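Local atomic coordinates of 4-hydroxy-3-methylbut-2-enyl diphosphate reductase, apicoplast (Plasmodium falciparum, PDB entry 4N7B), a protein that catalyses the last step of the DOXP/MEP pathway, reducing (E)-4-hydroxy-3-methylbut-2-enyl diphosphate to isopentenyl and dimethylallyl diphosphate with an iron-sulfur cluster. Residues 232-243 and 517-526. Numbering follows the deposited sequence.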
loop_
_atom_site.group_PDB
_atom_site.type_symbol
_atom_site.label_atom_id
_atom_site.label_comp_id
_atom_site.label_asym_id
_atom_site.label_seq_id
_atom_site.Cartn_x
_atom_site.Cartn_y
_atom_site.Cartn_z
ATOM N N LYS A 232 -7.802 0.344 -5.720
ATOM C CA LYS A 232 -8.178 -0.762 -6.580
ATOM C C LYS A 232 -7.291 -2.001 -6.383
ATOM O O LYS A 232 -7.751 -3.129 -6.555
ATOM C CB LYS A 232 -8.141 -0.310 -8.032
ATOM C CG LYS A 232 -8.745 -1.319 -9.022
ATOM C CD LYS A 232 -10.207 -1.595 -8.741
ATOM C CE LYS A 232 -10.819 -2.515 -9.806
ATOM N NZ LYS A 232 -12.243 -2.839 -9.490
ATOM N N GLY A 233 -6.022 -1.815 -6.018
ATOM C CA GLY A 233 -5.145 -2.960 -5.823
ATOM C C GLY A 233 -5.653 -3.788 -4.658
ATOM O O GLY A 233 -5.651 -5.028 -4.667
ATOM N N VAL A 234 -6.121 -3.090 -3.636
ATOM C CA VAL A 234 -6.632 -3.751 -2.444
ATOM C C VAL A 234 -7.953 -4.435 -2.738
ATOM O O VAL A 234 -8.127 -5.604 -2.384
ATOM C CB VAL A 234 -6.754 -2.749 -1.266
ATOM C CG1 VAL A 234 -7.727 -3.235 -0.209
ATOM C CG2 VAL A 234 -5.360 -2.506 -0.650
ATOM N N SER A 235 -8.886 -3.751 -3.400
ATOM C CA SER A 235 -10.191 -4.389 -3.646
ATOM C C SER A 235 -10.003 -5.604 -4.555
ATOM O O SER A 235 -10.587 -6.653 -4.321
ATOM C CB SER A 235 -11.218 -3.408 -4.220
ATOM O OG SER A 235 -10.735 -2.814 -5.407
ATOM N N ARG A 236 -9.149 -5.477 -5.564
ATOM C CA ARG A 236 -8.814 -6.607 -6.425
ATOM C C ARG A 236 -8.219 -7.790 -5.657
ATOM O O ARG A 236 -8.545 -8.949 -5.902
ATOM C CB ARG A 236 -7.827 -6.147 -7.483
ATOM C CG ARG A 236 -7.327 -7.226 -8.420
ATOM C CD ARG A 236 -6.494 -6.557 -9.511
ATOM N NE ARG A 236 -5.859 -7.492 -10.440
ATOM C CZ ARG A 236 -4.639 -8.005 -10.292
ATOM N NH1 ARG A 236 -3.915 -7.716 -9.220
ATOM N NH2 ARG A 236 -4.141 -8.823 -11.217
ATOM N N ALA A 237 -7.329 -7.498 -4.726
ATOM C CA ALA A 237 -6.658 -8.551 -3.996
ATOM C C ALA A 237 -7.657 -9.272 -3.083
ATOM O O ALA A 237 -7.675 -10.502 -2.999
ATOM C CB ALA A 237 -5.507 -7.961 -3.203
ATOM N N ILE A 238 -8.510 -8.511 -2.411
ATOM C CA ILE A 238 -9.524 -9.110 -1.551
ATOM C C ILE A 238 -10.473 -9.974 -2.368
ATOM O O ILE A 238 -10.716 -11.130 -2.032
ATOM C CB ILE A 238 -10.325 -8.040 -0.797
ATOM C CG1 ILE A 238 -9.383 -7.233 0.112
ATOM C CG2 ILE A 238 -11.416 -8.684 0.035
ATOM C CD1 ILE A 238 -10.033 -6.059 0.820
ATOM N N GLU A 239 -11.004 -9.425 -3.453
ATOM C CA GLU A 239 -11.939 -10.174 -4.285
ATOM C C GLU A 239 -11.267 -11.458 -4.794
ATOM O O GLU A 239 -11.899 -12.504 -4.888
ATOM C CB GLU A 239 -12.433 -9.298 -5.441
ATOM C CG GLU A 239 -13.512 -9.959 -6.322
ATOM C CD GLU A 239 -14.095 -9.009 -7.380
ATOM O OE1 GLU A 239 -15.007 -9.434 -8.132
ATOM O OE2 GLU A 239 -13.642 -7.840 -7.462
ATOM N N THR A 240 -9.971 -11.388 -5.086
ATOM C CA THR A 240 -9.248 -12.568 -5.559
ATOM C C THR A 240 -9.344 -13.684 -4.527
ATOM O O THR A 240 -9.598 -14.834 -4.871
ATOM C CB THR A 240 -7.767 -12.277 -5.828
ATOM O OG1 THR A 240 -7.639 -11.457 -6.997
ATOM C CG2 THR A 240 -7.003 -13.576 -6.040
ATOM N N VAL A 241 -9.157 -13.352 -3.256
ATOM C CA VAL A 241 -9.208 -14.374 -2.209
ATOM C C VAL A 241 -10.620 -14.881 -1.999
ATOM O O VAL A 241 -10.837 -16.085 -1.875
ATOM C CB VAL A 241 -8.671 -13.857 -0.860
ATOM C CG1 VAL A 241 -8.782 -14.937 0.220
ATOM C CG2 VAL A 241 -7.218 -13.418 -1.012
ATOM N N GLU A 242 -11.577 -13.960 -1.959
ATOM C CA GLU A 242 -12.977 -14.302 -1.725
ATOM C C GLU A 242 -13.517 -15.218 -2.824
ATOM O O GLU A 242 -14.339 -16.109 -2.581
ATOM C CB GLU A 242 -13.815 -13.024 -1.651
ATOM C CG GLU A 242 -13.926 -12.439 -0.243
ATOM C CD GLU A 242 -14.416 -10.998 -0.237
ATOM O OE1 GLU A 242 -14.656 -10.446 -1.335
ATOM O OE2 GLU A 242 -14.545 -10.406 0.866
ATOM N N GLU A 243 -13.025 -15.015 -4.035
ATOM C CA GLU A 243 -13.553 -15.720 -5.178
ATOM C C GLU A 243 -12.947 -17.126 -5.252
ATOM O O GLU A 243 -13.595 -18.072 -5.721
ATOM C CB GLU A 243 -13.300 -14.894 -6.438
ATOM C CG GLU A 243 -14.132 -15.325 -7.622
ATOM C CD GLU A 243 -15.585 -14.968 -7.450
ATOM O OE1 GLU A 243 -15.874 -13.898 -6.873
ATOM O OE2 GLU A 243 -16.431 -15.771 -7.877
ATOM N N VAL A 517 -10.683 5.513 -10.671
ATOM C CA VAL A 517 -10.483 4.148 -10.238
ATOM C C VAL A 517 -10.185 3.282 -11.456
ATOM O O VAL A 517 -11.005 3.178 -12.370
ATOM C CB VAL A 517 -11.719 3.625 -9.482
ATOM C CG1 VAL A 517 -11.488 2.214 -8.995
ATOM C CG2 VAL A 517 -12.043 4.552 -8.323
ATOM N N PRO A 518 -8.987 2.684 -11.495
ATOM C CA PRO A 518 -8.608 1.782 -12.585
ATOM C C PRO A 518 -9.615 0.654 -12.747
ATOM O O PRO A 518 -10.237 0.220 -11.772
ATOM C CB PRO A 518 -7.271 1.209 -12.120
ATOM C CG PRO A 518 -6.734 2.220 -11.175
ATOM C CD PRO A 518 -7.922 2.818 -10.496
ATOM N N LYS A 519 -9.757 0.179 -13.977
ATOM C CA LYS A 519 -10.685 -0.879 -14.294
ATOM C C LYS A 519 -9.956 -2.208 -14.385
ATOM O O LYS A 519 -10.166 -2.994 -15.296
ATOM C CB LYS A 519 -11.406 -0.537 -15.592
ATOM C CG LYS A 519 -12.540 0.418 -15.339
ATOM C CD LYS A 519 -12.708 1.437 -16.448
ATOM C CE LYS A 519 -13.873 2.377 -16.146
ATOM N NZ LYS A 519 -15.116 1.629 -15.769
ATOM N N TRP A 520 -9.108 -2.484 -13.411
ATOM C CA TRP A 520 -8.422 -3.760 -13.406
ATOM C C TRP A 520 -9.411 -4.912 -13.199
ATOM O O TRP A 520 -10.346 -4.807 -12.422
ATOM C CB TRP A 520 -7.362 -3.766 -12.316
ATOM C CG TRP A 520 -6.376 -2.622 -12.443
ATOM C CD1 TRP A 520 -6.037 -1.942 -13.582
ATOM C CD2 TRP A 520 -5.622 -2.029 -11.384
ATOM N NE1 TRP A 520 -5.106 -0.964 -13.293
ATOM C CE2 TRP A 520 -4.834 -1.002 -11.950
ATOM C CE3 TRP A 520 -5.529 -2.273 -10.009
ATOM C CZ2 TRP A 520 -3.982 -0.217 -11.193
ATOM C CZ3 TRP A 520 -4.668 -1.489 -9.253
ATOM C CH2 TRP A 520 -3.903 -0.477 -9.851
ATOM N N LYS A 521 -9.195 -6.009 -13.911
ATOM C CA LYS A 521 -9.958 -7.228 -13.688
ATOM C C LYS A 521 -9.151 -8.148 -12.773
ATOM O O LYS A 521 -8.002 -7.852 -12.460
ATOM C CB LYS A 521 -10.236 -7.916 -15.025
ATOM C CG LYS A 521 -11.241 -7.174 -15.896
ATOM C CD LYS A 521 -11.586 -7.977 -17.139
ATOM C CE LYS A 521 -12.999 -7.661 -17.658
ATOM N NZ LYS A 521 -13.092 -6.415 -18.486
ATOM N N LEU A 522 -9.735 -9.265 -12.354
ATOM C CA LEU A 522 -8.997 -10.255 -11.576
ATOM C C LEU A 522 -7.913 -10.915 -12.427
ATOM O O LEU A 522 -7.956 -10.851 -13.656
ATOM C CB LEU A 522 -9.951 -11.320 -11.033
ATOM C CG LEU A 522 -11.039 -10.786 -10.091
ATOM C CD1 LEU A 522 -12.005 -11.878 -9.739
ATOM C CD2 LEU A 522 -10.424 -10.190 -8.816
ATOM N N PRO A 523 -6.933 -11.561 -11.775
ATOM C CA PRO A 523 -5.863 -12.280 -12.479
ATOM C C PRO A 523 -6.432 -13.207 -13.546
ATOM O O PRO A 523 -7.416 -13.893 -13.301
ATOM C CB PRO A 523 -5.178 -13.072 -11.358
ATOM C CG PRO A 523 -5.394 -12.217 -10.135
ATOM C CD PRO A 523 -6.789 -11.656 -10.313
ATOM N N LYS A 524 -5.821 -13.219 -14.723
ATOM C CA LYS A 524 -6.452 -13.835 -15.880
ATOM C C LYS A 524 -6.596 -15.346 -15.772
ATOM O O LYS A 524 -7.577 -15.907 -16.263
ATOM C CB LYS A 524 -5.714 -13.434 -17.157
ATOM C CG LYS A 524 -5.971 -11.977 -17.498
ATOM C CD LYS A 524 -5.257 -11.512 -18.752
ATOM C CE LYS A 524 -5.292 -9.982 -18.853
ATOM N NZ LYS A 524 -5.024 -9.514 -20.237
ATOM N N ASN A 525 -5.645 -16.013 -15.128
ATOM C CA ASN A 525 -5.725 -17.469 -15.030
ATOM C C ASN A 525 -6.873 -17.825 -14.107
ATOM O O ASN A 525 -7.617 -18.775 -14.337
ATOM C CB ASN A 525 -4.421 -18.061 -14.507
ATOM C CG ASN A 525 -4.104 -17.595 -13.118
ATOM O OD1 ASN A 525 -4.579 -16.539 -12.690
ATOM N ND2 ASN A 525 -3.294 -18.367 -12.398
ATOM N N PHE A 526 -7.025 -17.025 -13.067
ATOM C CA PHE A 526 -8.101 -17.208 -12.125
ATOM C C PHE A 526 -9.459 -16.992 -12.786
ATOM O O PHE A 526 -10.415 -17.718 -12.511
ATOM C CB PHE A 526 -7.914 -16.236 -10.979
ATOM C CG PHE A 526 -8.997 -16.291 -9.976
ATOM C CD1 PHE A 526 -9.436 -17.511 -9.501
ATOM C CD2 PHE A 526 -9.576 -15.135 -9.499
ATOM C CE1 PHE A 526 -10.435 -17.582 -8.573
ATOM C CE2 PHE A 526 -10.576 -15.194 -8.568
ATOM C CZ PHE A 526 -11.010 -16.428 -8.103
HETATM O O HOH W 1 -5.454 -8.613 -14.116
#
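Lys232, in the first turn of helix 232-247, lies against Trp520 of segment 517-526, the two side chains running antiparallel alongside one another. CG of Lys232 comes within 3.5 Å of Trp520 CE3, and the bend in the lysine chain (chi2 61°) carries its CE over the backbone, 3.4 Å from Pro518 O. The indole meets the helix with its six-membered ring: CZ3 of Trp520 is 3.5 Å from Gly233 N, which lies at the ring edge, while from within its own segment CB of Pro518 lies above one face, offset toward the rim. Gly233 touches the iron-sulfur cluster and Trp520 touches the cluster ligand Cys315, so 517-526 packs directly beside the cofactor site. One turn on, Arg236 is extended as far as NE, then turned at its last torsion (chi4 -91°), and donates NE to Lys521 O at 3.0 Å, with an N-H...O angle of 156°. That oxygen lies in the guanidinium plane, and a water bridges it to NH2. CG of Pro523 lies over one face, 3.8 Å from NH2. Leu522 then places CD2 3.7 Å from Arg236 O, alongside Thr240, whose OG1 is bonded back to that same carbonyl. Arg236 NH1 donates a hydrogen bond to Thr314 O, next to Cys315, so this one side chain links helix 232-247 to both 517-526 and the cluster-bearing loop, with aliphatic contacts of Lys232 and Leu522 filling in beside it.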